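Local coordinates for protein HTH-type transcriptional regulator MmpR5 (Mycobacterium tuberculosis, PDB 4NB5) that binds directly to promoter regions as a homodimeric MarR-type repressor, controlling expression of MmpS-MmpL transport systems and of its own gene, at residues Asp47-Ser52 against Tyr92-Pro97; Gly37-Trp42 against Thr58-Ser63; Ser31-Ala36 against Ser68-Met73; Met17-Gln22 against Trp42-Asp47. All coordinates share one frame; numbering follows the deposited sequence. Where two conformers were deposited one is given.

Contact 1: residues Asp47-Ser52 against Tyr92-Pro97; sequences DPERQS and YFRLRP
Backbone bonds join Gln51 and Phe93, an antiparallel hydrogen-bonded pair: Gln51 N gives to Phe93 O at 2.9 Å and Phe93 N to Gln51 O at 2.8 Å, both nearly straight. Ser52 and Tyr92 form the following non-hydrogen-bonded pair. This adds the short strand 51-52 to the edge of the MarR wing hairpin, strands 80-83 and 92-95. One water extends the pairing, giving to Glu49 O and accepting from Leu95 N. Among the side chains, the extended Arg50 lays its guanidinium flat over the Tyr92 ring, a cation-pi stack with planes 10° apart and CZ 4.1 Å from the ring centroid. Ser52 CB lies 3.7 Å from Tyr92 CE1. Charge pairing links Glu49 and Arg94, although the modelled separation is doubtfully short. Both arginines also form salt bridges to a neighbouring subunit, Arg50 to its Glu21 and Arg94 to its Glu18. Stacking would thus hold the Arg50 guanidinium flat while its NH1 forms the salt bridge to the neighbouring subunit.

Contact 2: residues Gly37-Trp42 against Thr58-Ser63; sequences GRLLGW and TALAAS
Ala59 sets its methyl group over one face of the Trp42 indole, toward the rim of the six-membered ring. CB stands 3.8 Å from that ring's centroid and 22° off its normal, a CH-pi contact, with CZ2 of Trp42 the nearest atom at 3.5 Å. The indole reaches this place because its CG is anti to the backbone N (chi1 -177°); its NE1 is hydrogen-bonded to Gln51 OE1. Leu60 follows and buries more of its surface in this contact than any other residue. Its CD1 rests 3.8 Å from Leu39 CA and also meets Leu39 CD1, the two side chains crossing at about a right angle, while CD2 lies against Trp42 CB and over one face of the Arg38 guanidinium. Here helix 53-59, probably the first helix of the DNA-binding helix-turn-helix of this winged-helix fold, gives way to the turn that leads to helix 64-77. Leu60 O is gripped end-on by Arg38: NH1 at 3.1 Å lies in the carbonyl plane on a lone pair, whereas NH2 at 3.0 Å stands above that plane. The bend of Arg38 at chi3 (66°) turns both nitrogens to this one oxygen. Ala61, at positive phi, closes the helix with a Schellman motif, and its O accepts from a water that Arg38 NH1 holds weakly. Beyond it Ala62 packs on Leu35 and Ile67, and the Ser63 hydroxyl caps helix 64-77 through Gly66 N.

Contact 3: residues Ser31-Ala36 against Ser68-Met73; sequences SLTRLA and STNARM
Helix 64-77, probably the recognition helix of the helix-turn-helix as in other MarR-type proteins, is tied here to the N-terminal cap of helix 34-45 through Thr33 and Asn70. Thr33 OG1 gives a hydrogen bond to Asn70 OD1 at 2.5 Å, approaching from above the plane of the amide carbonyl and not along a lone pair. The same hydroxyl oxygen accepts from Ala36 N at 3.1 Å, the N-cap bond of the helix, so one atom both starts helix 34-45 and fastens it to its neighbour. With OG1 set between the backbone N and the carbonyl carbon (chi1 66°), Thr33 can do both. The other end of the Asn70 amide is fixed as well: ND2 bonds back to Gly66 O, one turn earlier in its own helix. Both ends being engaged, the rotation of the amide is defined. Two apolar side chains flank it, with Leu35 CD2 3.5 Å from Asn70 ND2 and Ala36 CB equally close to Asn70 OD1. One turn farther along, in the conformer given, the Met73 sulfur comes only loosely near Ala36 CB. Nearby, Ala36 rests on Phe27 of helix 16-28, and Leu35 reaches Leu60 in the turn before helix 64-77; Ser31 and Met73 also pack on Met73 and Ser31, respectively, of a neighbouring subunit.

Contact 4: residues Met17-Gln22 against Trp42-Asp47; sequences MEFVEQ and WLLVCD
Phe19 reaches from helix 16-28 to the end of helix 34-45, its ring carried out from CB with CG anti to the backbone N (chi1 168°). Beyond CB and CG, one side of the ring meets Val45: CD2 and CE2 each lie 3.8 Å from Val45 CG1, with the two side chains running past each other in opposite directions. At the tip, CZ touches Leu44 CD1 at 4.1 Å, a methyl placed at the ring edge close to its plane. Val20 packs beside it, its CG2 3.8 Å from Trp42 N and close to the indole edge at CE3; the same methyl makes a longer contact with Val45 CG2. Toward the start of the segment, in the conformer given, Met17 SD comes 4.3 Å from Trp42 CZ3, an oblique Met-aromatic contact. No hydrogen bond crosses this apolar interface. The polar backbone end of helix 34-45 is instead met by a neighbouring subunit, whose Arg132 bonds to Val45 O and whose Arg135 bonds to Leu43 O and Cys46 O. Helix 16-28 packs against helix 34-45 near its C-terminal end, while Trp42 also packs on Leu56 of helix 53-59.

Helix 34-45 runs through contacts 2, 3 and 4, meeting in turn the first helix of the DNA-binding motif, the second one and helix 16-28; contact 1 brings in the wing sheet that follows it. Contacts 1 and 4 are the buried ones, yet their chemistry differs: strand pairing with charged side chains shared between subunits against purely apolar helix packing. Contacts 2 and 3 are partly buried and mix apolar packing with one polar anchor each, an arginine on a backbone carbonyl and a threonine-asparagine pair. Trp42 belongs to contacts 2 and 4 and, through its bond to Gln51, joins both to contact 1, while Phe93 packs on Ala71 between contacts 1 and 3.

Contact 1: residues Asp47-Ser52 against Tyr92-Pro97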
loop_
_atom_site.group_PDB
_atom_site.type_symbol
_atom_site.label_atom_id
_atom_site.label_comp_id
_atom_site.label_asym_id
_atom_site.label_seq_id
_atom_site.Cartn_x
_atom_site.Cartn_y
_atom_site.Cartn_z
ATOM N N ASP B 47 -0.020 -26.215 -2.108
ATOM C CA ASP B 47 -1.400 -26.670 -2.081
ATOM C C ASP B 47 -1.614 -27.326 -0.725
ATOM O O ASP B 47 -0.887 -28.251 -0.374
ATOM C CB ASP B 47 -1.644 -27.680 -3.196
ATOM C CG ASP B 47 -3.082 -28.145 -3.250
ATOM O OD1 ASP B 47 -3.978 -27.282 -3.295
ATOM O OD2 ASP B 47 -3.314 -29.372 -3.240
ATOM N N PRO B 48 -2.576 -26.821 0.065
ATOM C CA PRO B 48 -3.474 -25.709 -0.253
ATOM C C PRO B 48 -2.747 -24.377 -0.302
ATOM O O PRO B 48 -1.629 -24.259 0.202
ATOM C CB PRO B 48 -4.470 -25.722 0.913
ATOM C CG PRO B 48 -3.712 -26.296 2.040
ATOM C CD PRO B 48 -2.788 -27.317 1.436
ATOM N N GLU B 49 -3.397 -23.382 -0.886
ATOM C CA GLU B 49 -2.804 -22.064 -1.020
ATOM C C GLU B 49 -2.503 -21.435 0.333
ATOM O O GLU B 49 -1.474 -20.784 0.496
ATOM C CB GLU B 49 -3.709 -21.163 -1.857
ATOM C CG GLU B 49 -3.919 -21.703 -3.260
ATOM C CD GLU B 49 -4.735 -20.782 -4.140
ATOM O OE1 GLU B 49 -4.916 -19.604 -3.772
ATOM O OE2 GLU B 49 -5.197 -21.245 -5.205
ATOM N N ARG B 50 -3.377 -21.628 1.314
ATOM C CA ARG B 50 -3.101 -21.090 2.635
ATOM C C ARG B 50 -2.184 -22.024 3.433
ATOM O O ARG B 50 -2.367 -23.239 3.438
ATOM C CB ARG B 50 -4.399 -20.815 3.401
ATOM C CG ARG B 50 -4.925 -21.988 4.189
ATOM C CD ARG B 50 -6.020 -21.535 5.131
ATOM N NE ARG B 50 -6.401 -22.588 6.063
ATOM C CZ ARG B 50 -7.231 -22.416 7.084
ATOM N NH1 ARG B 50 -7.772 -21.225 7.311
ATOM N NH2 ARG B 50 -7.518 -23.435 7.882
ATOM N N GLN B 51 -1.195 -21.435 4.098
ATOM C CA GLN B 51 -0.198 -22.182 4.858
ATOM C C GLN B 51 -0.009 -21.572 6.239
ATOM O O GLN B 51 0.063 -20.346 6.379
ATOM C CB GLN B 51 1.152 -22.148 4.132
ATOM C CG GLN B 51 1.130 -22.716 2.731
ATOM C CD GLN B 51 1.400 -24.205 2.709
ATOM O OE1 GLN B 51 2.461 -24.658 3.143
ATOM N NE2 GLN B 51 0.448 -24.973 2.204
ATOM N N SER B 52 0.111 -22.419 7.259
ATOM C CA SER B 52 0.409 -21.940 8.603
ATOM C C SER B 52 1.879 -21.579 8.751
ATOM O O SER B 52 2.730 -22.052 7.992
ATOM C CB SER B 52 0.056 -23.011 9.637
ATOM O OG SER B 52 1.030 -24.041 9.636
ATOM N N TYR B 92 -1.860 -17.964 9.685
ATOM C CA TYR B 92 -1.806 -18.448 8.305
ATOM C C TYR B 92 -1.405 -17.332 7.349
ATOM O O TYR B 92 -1.690 -16.159 7.589
ATOM C CB TYR B 92 -3.156 -19.000 7.860
ATOM C CG TYR B 92 -3.591 -20.228 8.612
ATOM C CD1 TYR B 92 -3.186 -21.491 8.207
ATOM C CD2 TYR B 92 -4.413 -20.123 9.724
ATOM C CE1 TYR B 92 -3.587 -22.619 8.892
ATOM C CE2 TYR B 92 -4.818 -21.246 10.417
ATOM C CZ TYR B 92 -4.403 -22.490 9.997
ATOM O OH TYR B 92 -4.807 -23.609 10.688
ATOM N N PHE B 93 -0.747 -17.709 6.257
ATOM C CA PHE B 93 -0.461 -16.768 5.182
ATOM C C PHE B 93 -0.922 -17.360 3.872
ATOM O O PHE B 93 -1.022 -18.580 3.717
ATOM C CB PHE B 93 1.032 -16.453 5.090
ATOM C CG PHE B 93 1.585 -15.795 6.311
ATOM C CD1 PHE B 93 1.396 -14.441 6.534
ATOM C CD2 PHE B 93 2.282 -16.534 7.249
ATOM C CE1 PHE B 93 1.909 -13.836 7.668
ATOM C CE2 PHE B 93 2.789 -15.938 8.383
ATOM C CZ PHE B 93 2.604 -14.588 8.593
ATOM N N ARG B 94 -1.172 -16.467 2.929
ATOM C CA ARG B 94 -1.634 -16.861 1.627
ATOM C C ARG B 94 -1.208 -15.820 0.593
ATOM O O ARG B 94 -1.144 -14.673 0.884
ATOM C CB ARG B 94 -3.122 -16.803 1.695
ATOM C CG ARG B 94 -3.862 -17.630 0.799
ATOM C CD ARG B 94 -5.237 -17.010 0.735
ATOM N NE ARG B 94 -5.195 -16.867 -0.621
ATOM C CZ ARG B 94 -5.658 -17.735 -1.448
ATOM N NH1 ARG B 94 -6.354 -18.745 -1.084
ATOM N NH2 ARG B 94 -5.403 -17.513 -2.651
ATOM N N LEU B 95 -0.915 -16.265 -0.601
ATOM C CA LEU B 95 -0.682 -15.317 -1.671
ATOM C C LEU B 95 -1.961 -14.539 -1.907
ATOM O O LEU B 95 -3.062 -15.096 -1.890
ATOM C CB LEU B 95 -0.287 -16.050 -2.947
ATOM C CG LEU B 95 0.302 -15.185 -4.049
ATOM C CD1 LEU B 95 1.752 -14.843 -3.742
ATOM C CD2 LEU B 95 0.181 -15.898 -5.385
ATOM N N ARG B 96 -1.832 -13.242 -2.135
ATOM C CA ARG B 96 -3.005 -12.423 -2.377
ATOM C C ARG B 96 -3.612 -12.712 -3.739
ATOM O O ARG B 96 -2.920 -13.112 -4.669
ATOM C CB ARG B 96 -2.652 -10.940 -2.264
ATOM C CG ARG B 96 -3.098 -10.314 -0.961
ATOM C CD ARG B 96 -3.712 -8.951 -1.200
ATOM N NE ARG B 96 -2.725 -7.888 -1.113
ATOM C CZ ARG B 96 -2.895 -6.659 -1.593
ATOM N NH1 ARG B 96 -4.013 -6.322 -2.229
ATOM N NH2 ARG B 96 -1.926 -5.770 -1.452
ATOM N N PRO B 97 -4.935 -12.528 -3.866
ATOM C CA PRO B 97 -5.504 -12.616 -5.211
ATOM C C PRO B 97 -4.821 -11.582 -6.105
ATOM O O PRO B 97 -4.529 -10.489 -5.623
ATOM C CB PRO B 97 -6.975 -12.226 -5.002
ATOM C CG PRO B 97 -7.226 -12.354 -3.543
ATOM C CD PRO B 97 -5.922 -12.116 -2.857
HETATM O O HOH W 1 -0.754 -19.050 -1.413
#

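Contact 2: residues Gly37-Trp42 against Thr58-Ser63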
loop_
_atom_site.group_PDB
_atom_site.type_symbol
_atom_site.label_atom_id
_atom_site.label_comp_id
_atom_site.label_asym_id
_atom_site.label_seq_id
_atom_site.Cartn_x
_atom_site.Cartn_y
_atom_site.Cartn_z
ATOM N N GLY B 37 12.412 -14.646 -1.020
ATOM C CA GLY B 37 12.190 -15.179 -2.351
ATOM C C GLY B 37 11.637 -16.597 -2.327
ATOM O O GLY B 37 10.716 -16.926 -3.073
ATOM N N ARG B 38 12.221 -17.441 -1.479
ATOM C CA ARG B 38 11.767 -18.829 -1.358
ATOM C C ARG B 38 10.344 -18.895 -0.819
ATOM O O ARG B 38 9.530 -19.690 -1.293
ATOM C CB ARG B 38 12.723 -19.630 -0.466
ATOM C CG ARG B 38 14.108 -19.818 -1.069
ATOM C CD ARG B 38 15.067 -20.481 -0.077
ATOM N NE ARG B 38 14.663 -21.856 0.216
ATOM C CZ ARG B 38 14.575 -22.392 1.433
ATOM N NH1 ARG B 38 14.863 -21.690 2.524
ATOM N NH2 ARG B 38 14.192 -23.657 1.555
ATOM N N LEU B 39 10.044 -18.047 0.165
ATOM C CA LEU B 39 8.698 -17.960 0.724
ATOM C C LEU B 39 7.665 -17.533 -0.322
ATOM O O LEU B 39 6.586 -18.130 -0.418
ATOM C CB LEU B 39 8.671 -17.023 1.935
ATOM C CG LEU B 39 7.289 -16.807 2.549
ATOM C CD1 LEU B 39 6.646 -18.126 2.939
ATOM C CD2 LEU B 39 7.380 -15.885 3.757
ATOM N N LEU B 40 7.992 -16.517 -1.122
ATOM C CA LEU B 40 7.088 -16.091 -2.179
ATOM C C LEU B 40 6.907 -17.222 -3.188
ATOM O O LEU B 40 5.793 -17.520 -3.606
ATOM C CB LEU B 40 7.612 -14.833 -2.865
ATOM C CG LEU B 40 6.757 -14.299 -4.019
ATOM C CD1 LEU B 40 5.325 -14.036 -3.582
ATOM C CD2 LEU B 40 7.363 -13.041 -4.610
ATOM N N GLY B 41 8.006 -17.860 -3.574
ATOM C CA GLY B 41 7.929 -18.983 -4.490
ATOM C C GLY B 41 7.047 -20.107 -3.960
ATOM O O GLY B 41 6.212 -20.648 -4.684
ATOM N N TRP B 42 7.235 -20.465 -2.697
ATOM C CA TRP B 42 6.422 -21.497 -2.077
ATOM C C TRP B 42 4.934 -21.130 -2.115
ATOM O O TRP B 42 4.092 -21.957 -2.452
ATOM C CB TRP B 42 6.872 -21.749 -0.635
ATOM C CG TRP B 42 6.116 -22.862 0.032
ATOM C CD1 TRP B 42 5.113 -22.735 0.946
ATOM C CD2 TRP B 42 6.309 -24.272 -0.161
ATOM N NE1 TRP B 42 4.668 -23.977 1.335
ATOM C CE2 TRP B 42 5.381 -24.929 0.670
ATOM C CE3 TRP B 42 7.179 -25.029 -0.947
ATOM C CZ2 TRP B 42 5.302 -26.322 0.729
ATOM C CZ3 TRP B 42 7.090 -26.415 -0.886
ATOM C CH2 TRP B 42 6.155 -27.042 -0.055
ATOM N N THR B 58 8.578 -25.470 8.258
ATOM C CA THR B 58 8.947 -26.859 7.999
ATOM C C THR B 58 9.368 -27.063 6.543
ATOM O O THR B 58 10.424 -27.635 6.262
ATOM C CB THR B 58 7.786 -27.812 8.334
ATOM O OG1 THR B 58 7.552 -27.795 9.745
ATOM C CG2 THR B 58 8.110 -29.233 7.909
ATOM N N ALA B 59 8.543 -26.568 5.629
ATOM C CA ALA B 59 8.755 -26.751 4.195
ATOM C C ALA B 59 10.062 -26.120 3.721
ATOM O O ALA B 59 10.741 -26.663 2.838
ATOM C CB ALA B 59 7.579 -26.157 3.421
ATOM N N LEU B 60 10.401 -24.976 4.301
ATOM C CA LEU B 60 11.554 -24.187 3.866
ATOM C C LEU B 60 12.787 -24.384 4.755
ATOM O O LEU B 60 13.806 -23.720 4.566
ATOM C CB LEU B 60 11.168 -22.702 3.825
ATOM C CG LEU B 60 10.024 -22.391 2.860
ATOM C CD1 LEU B 60 9.596 -20.924 2.953
ATOM C CD2 LEU B 60 10.427 -22.750 1.437
ATOM N N ALA B 61 12.696 -25.295 5.722
ATOM C CA ALA B 61 13.805 -25.540 6.635
ATOM C C ALA B 61 14.253 -24.223 7.264
ATOM O O ALA B 61 15.444 -23.930 7.330
ATOM C CB ALA B 61 14.966 -26.201 5.903
ATOM N N ALA B 62 13.282 -23.436 7.713
ATOM C CA ALA B 62 13.558 -22.111 8.248
ATOM C C ALA B 62 13.126 -21.983 9.707
ATOM O O ALA B 62 12.360 -22.804 10.220
ATOM C CB ALA B 62 12.862 -21.055 7.396
ATOM N N SER B 63 13.625 -20.943 10.371
ATOM C CA SER B 63 13.223 -20.641 11.740
ATOM C C SER B 63 11.901 -19.886 11.744
ATOM O O SER B 63 11.523 -19.277 10.741
ATOM C CB SER B 63 14.295 -19.803 12.433
ATOM O OG SER B 63 14.387 -18.517 11.854
HETATM O O HOH W 2 16.564 -22.499 5.287
#

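Contact 3: residues Ser31-Ala36 against Ser68-Met73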
loop_
_atom_site.group_PDB
_atom_site.type_symbol
_atom_site.label_atom_id
_atom_site.label_comp_id
_atom_site.label_asym_id
_atom_site.label_seq_id
_atom_site.Cartn_x
_atom_site.Cartn_y
_atom_site.Cartn_z
ATOM N N SER B 31 19.779 -7.985 -3.560
ATOM C CA SER B 31 20.024 -7.511 -2.206
ATOM C C SER B 31 18.828 -7.689 -1.280
ATOM O O SER B 31 18.784 -7.094 -0.208
ATOM C CB SER B 31 20.465 -6.042 -2.222
ATOM O OG SER B 31 21.531 -5.849 -3.138
ATOM N N LEU B 32 17.865 -8.515 -1.683
ATOM C CA LEU B 32 16.803 -8.916 -0.772
ATOM C C LEU B 32 17.174 -10.274 -0.179
ATOM O O LEU B 32 18.139 -10.896 -0.615
ATOM C CB LEU B 32 15.461 -8.972 -1.505
ATOM C CG LEU B 32 14.968 -7.636 -2.076
ATOM C CD1 LEU B 32 13.639 -7.826 -2.794
ATOM C CD2 LEU B 32 14.849 -6.584 -0.976
ATOM N N THR B 33 16.430 -10.735 0.820
ATOM C CA THR B 33 16.775 -11.998 1.460
ATOM C C THR B 33 16.358 -13.203 0.616
ATOM O O THR B 33 15.307 -13.203 -0.032
ATOM C CB THR B 33 16.114 -12.153 2.841
ATOM O OG1 THR B 33 14.694 -12.250 2.685
ATOM C CG2 THR B 33 16.453 -10.972 3.741
ATOM N N ARG B 34 17.192 -14.232 0.650
ATOM C CA ARG B 34 16.910 -15.477 -0.040
ATOM C C ARG B 34 15.608 -16.080 0.485
ATOM O O ARG B 34 14.785 -16.573 -0.286
ATOM C CB ARG B 34 18.079 -16.454 0.154
ATOM C CG ARG B 34 17.953 -17.754 -0.609
ATOM C CD ARG B 34 19.214 -18.611 -0.499
ATOM N NE ARG B 34 20.331 -18.008 -1.227
ATOM C CZ ARG B 34 20.498 -18.084 -2.548
ATOM N NH1 ARG B 34 19.624 -18.737 -3.305
ATOM N NH2 ARG B 34 21.541 -17.501 -3.119
ATOM N N LEU B 35 15.407 -16.023 1.797
ATOM C CA LEU B 35 14.226 -16.646 2.391
ATOM C C LEU B 35 12.931 -15.979 1.929
ATOM O O LEU B 35 11.924 -16.656 1.717
ATOM C CB LEU B 35 14.322 -16.669 3.918
ATOM C CG LEU B 35 13.149 -17.318 4.657
ATOM C CD1 LEU B 35 12.827 -18.707 4.117
ATOM C CD2 LEU B 35 13.488 -17.390 6.141
ATOM N N ALA B 36 12.947 -14.657 1.755
ATOM C CA ALA B 36 11.777 -13.965 1.232
ATOM C C ALA B 36 11.410 -14.479 -0.161
ATOM O O ALA B 36 10.239 -14.699 -0.453
ATOM C CB ALA B 36 12.019 -12.466 1.195
ATOM N N SER B 68 8.505 -15.225 10.088
ATOM C CA SER B 68 7.809 -14.021 10.535
ATOM C C SER B 68 8.328 -12.746 9.874
ATOM O O SER B 68 7.543 -11.964 9.333
ATOM C CB SER B 68 7.898 -13.881 12.058
ATOM O OG SER B 68 6.965 -14.738 12.689
ATOM N N THR B 69 9.639 -12.527 9.917
ATOM C CA THR B 69 10.197 -11.277 9.406
ATOM C C THR B 69 10.060 -11.203 7.888
ATOM O O THR B 69 9.740 -10.148 7.338
ATOM C CB THR B 69 11.676 -11.080 9.803
ATOM O OG1 THR B 69 12.497 -12.057 9.155
ATOM C CG2 THR B 69 11.846 -11.192 11.308
ATOM N N ASN B 70 10.278 -12.322 7.206
ATOM C CA ASN B 70 10.145 -12.318 5.752
ATOM C C ASN B 70 8.699 -12.281 5.270
ATOM O O ASN B 70 8.408 -11.697 4.225
ATOM C CB ASN B 70 10.930 -13.470 5.139
ATOM C CG ASN B 70 12.412 -13.241 5.226
ATOM O OD1 ASN B 70 12.957 -12.386 4.527
ATOM N ND2 ASN B 70 13.074 -13.960 6.123
ATOM N N ALA B 71 7.787 -12.874 6.032
ATOM C CA ALA B 71 6.371 -12.752 5.711
ATOM C C ALA B 71 5.942 -11.288 5.807
ATOM O O ALA B 71 5.197 -10.784 4.964
ATOM C CB ALA B 71 5.532 -13.623 6.632
ATOM N N ARG B 72 6.425 -10.606 6.839
ATOM C CA ARG B 72 6.114 -9.199 7.035
ATOM C C ARG B 72 6.559 -8.371 5.828
ATOM O O ARG B 72 5.843 -7.474 5.387
ATOM C CB ARG B 72 6.793 -8.695 8.311
ATOM C CG ARG B 72 6.442 -7.261 8.686
ATOM C CD ARG B 72 7.043 -6.886 10.036
ATOM N NE ARG B 72 6.844 -7.950 11.023
ATOM C CZ ARG B 72 7.815 -8.555 11.706
ATOM N NH1 ARG B 72 9.089 -8.211 11.549
ATOM N NH2 ARG B 72 7.506 -9.513 12.569
ATOM N N MET B 73 7.733 -8.692 5.292
ATOM C CA MET B 73 8.260 -7.992 4.133
ATOM C C MET B 73 7.367 -8.208 2.911
ATOM O O MET B 73 7.041 -7.265 2.193
ATOM C CB MET B 73 9.674 -8.483 3.856
ATOM C CG MET B 73 10.381 -7.774 2.723
ATOM S SD MET B 73 12.128 -8.232 2.615
ATOM C CE MET B 73 12.466 -8.783 4.295
#

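Contact 4: residues Met17-Gln22 against Trp42-Asp47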
loop_
_atom_site.group_PDB
_atom_site.type_symbol
_atom_site.label_atom_id
_atom_site.label_comp_id
_atom_site.label_asym_id
_atom_site.label_seq_id
_atom_site.Cartn_x
_atom_site.Cartn_y
_atom_site.Cartn_z
ATOM N N MET B 17 10.716 -27.535 -6.093
ATOM C CA MET B 17 11.776 -26.996 -5.260
ATOM C C MET B 17 12.824 -26.270 -6.097
ATOM O O MET B 17 13.437 -25.335 -5.594
ATOM C CB MET B 17 12.400 -28.034 -4.324
ATOM C CG MET B 17 11.664 -28.167 -2.982
ATOM S SD MET B 17 11.136 -26.611 -2.194
ATOM C CE MET B 17 12.696 -25.907 -1.657
ATOM N N GLU B 18 12.988 -26.636 -7.368
ATOM C CA GLU B 18 13.889 -25.899 -8.247
ATOM C C GLU B 18 13.356 -24.479 -8.488
ATOM O O GLU B 18 14.115 -23.511 -8.526
ATOM C CB GLU B 18 14.068 -26.632 -9.576
ATOM C CG GLU B 18 15.018 -25.939 -10.538
ATOM C CD GLU B 18 15.298 -26.768 -11.777
ATOM O OE1 GLU B 18 16.118 -26.332 -12.613
ATOM O OE2 GLU B 18 14.700 -27.857 -11.912
ATOM N N PHE B 19 12.043 -24.360 -8.642
ATOM C CA PHE B 19 11.414 -23.052 -8.799
ATOM C C PHE B 19 11.602 -22.209 -7.529
ATOM O O PHE B 19 11.978 -21.032 -7.590
ATOM C CB PHE B 19 9.926 -23.224 -9.115
ATOM C CG PHE B 19 9.140 -21.954 -9.009
ATOM C CD1 PHE B 19 9.248 -20.974 -9.983
ATOM C CD2 PHE B 19 8.304 -21.735 -7.928
ATOM C CE1 PHE B 19 8.533 -19.802 -9.874
ATOM C CE2 PHE B 19 7.592 -20.570 -7.811
ATOM C CZ PHE B 19 7.704 -19.601 -8.780
ATOM N N VAL B 20 11.323 -22.810 -6.378
ATOM C CA VAL B 20 11.449 -22.123 -5.101
ATOM C C VAL B 20 12.892 -21.651 -4.899
ATOM O O VAL B 20 13.144 -20.505 -4.516
ATOM C CB VAL B 20 11.007 -23.032 -3.941
ATOM C CG1 VAL B 20 11.397 -22.432 -2.594
ATOM C CG2 VAL B 20 9.512 -23.262 -4.004
ATOM N N GLU B 21 13.844 -22.534 -5.191
ATOM C CA GLU B 21 15.259 -22.195 -5.080
ATOM C C GLU B 21 15.608 -21.007 -5.976
ATOM O O GLU B 21 16.333 -20.093 -5.573
ATOM C CB GLU B 21 16.102 -23.403 -5.483
ATOM C CG GLU B 21 17.593 -23.198 -5.358
ATOM C CD GLU B 21 18.068 -23.344 -3.930
ATOM O OE1 GLU B 21 19.299 -23.397 -3.724
ATOM O OE2 GLU B 21 17.209 -23.407 -3.020
ATOM N N GLN B 22 15.089 -21.017 -7.199
ATOM C CA GLN B 22 15.422 -19.969 -8.153
ATOM C C GLN B 22 14.793 -18.643 -7.763
ATOM O O GLN B 22 15.390 -17.588 -7.965
ATOM C CB GLN B 22 15.042 -20.385 -9.577
ATOM C CG GLN B 22 16.015 -21.407 -10.139
ATOM C CD GLN B 22 15.632 -21.905 -11.521
ATOM O OE1 GLN B 22 15.564 -23.109 -11.759
ATOM N NE2 GLN B 22 15.408 -20.978 -12.445
ATOM N N TRP B 42 7.235 -20.465 -2.697
ATOM C CA TRP B 42 6.422 -21.497 -2.077
ATOM C C TRP B 42 4.934 -21.130 -2.115
ATOM O O TRP B 42 4.092 -21.957 -2.452
ATOM C CB TRP B 42 6.872 -21.749 -0.635
ATOM C CG TRP B 42 6.116 -22.862 0.032
ATOM C CD1 TRP B 42 5.113 -22.735 0.946
ATOM C CD2 TRP B 42 6.309 -24.272 -0.161
ATOM N NE1 TRP B 42 4.668 -23.977 1.335
ATOM C CE2 TRP B 42 5.381 -24.929 0.670
ATOM C CE3 TRP B 42 7.179 -25.029 -0.947
ATOM C CZ2 TRP B 42 5.302 -26.322 0.729
ATOM C CZ3 TRP B 42 7.090 -26.415 -0.886
ATOM C CH2 TRP B 42 6.155 -27.042 -0.055
ATOM N N LEU B 43 4.602 -19.886 -1.784
ATOM C CA LEU B 43 3.188 -19.491 -1.741
ATOM C C LEU B 43 2.562 -19.387 -3.126
ATOM O O LEU B 43 1.339 -19.335 -3.258
ATOM C CB LEU B 43 3.018 -18.183 -0.960
ATOM C CG LEU B 43 3.266 -18.322 0.542
ATOM C CD1 LEU B 43 3.377 -16.967 1.199
ATOM C CD2 LEU B 43 2.152 -19.133 1.206
ATOM N N LEU B 44 3.397 -19.372 -4.161
ATOM C CA LEU B 44 2.929 -19.401 -5.539
ATOM C C LEU B 44 2.558 -20.806 -6.025
ATOM O O LEU B 44 1.800 -20.947 -6.974
ATOM C CB LEU B 44 4.005 -18.827 -6.462
ATOM C CG LEU B 44 3.957 -17.307 -6.557
ATOM C CD1 LEU B 44 5.312 -16.761 -6.941
ATOM C CD2 LEU B 44 2.930 -16.856 -7.557
ATOM N N VAL B 45 3.096 -21.842 -5.384
ATOM C CA VAL B 45 2.906 -23.203 -5.884
ATOM C C VAL B 45 2.329 -24.179 -4.870
ATOM O O VAL B 45 1.965 -25.289 -5.237
ATOM C CB VAL B 45 4.225 -23.815 -6.411
ATOM C CG1 VAL B 45 4.726 -23.035 -7.612
ATOM C CG2 VAL B 45 5.275 -23.867 -5.313
ATOM N N CYS B 46 2.259 -23.789 -3.602
ATOM C CA CYS B 46 1.818 -24.719 -2.568
ATOM C C CYS B 46 0.338 -25.083 -2.700
ATOM O O CYS B 46 -0.454 -24.372 -3.324
ATOM C CB CYS B 46 2.092 -24.138 -1.181
ATOM S SG CYS B 46 1.233 -22.585 -0.865
ATOM N N ASP B 47 -0.020 -26.215 -2.108
ATOM C CA ASP B 47 -1.400 -26.670 -2.081
ATOM C C ASP B 47 -1.614 -27.326 -0.725
ATOM O O ASP B 47 -0.887 -28.251 -0.374
ATOM C CB ASP B 47 -1.644 -27.680 -3.196
ATOM C CG ASP B 47 -3.082 -28.145 -3.250
ATOM O OD1 ASP B 47 -3.978 -27.282 -3.295
ATOM O OD2 ASP B 47 -3.314 -29.372 -3.240
#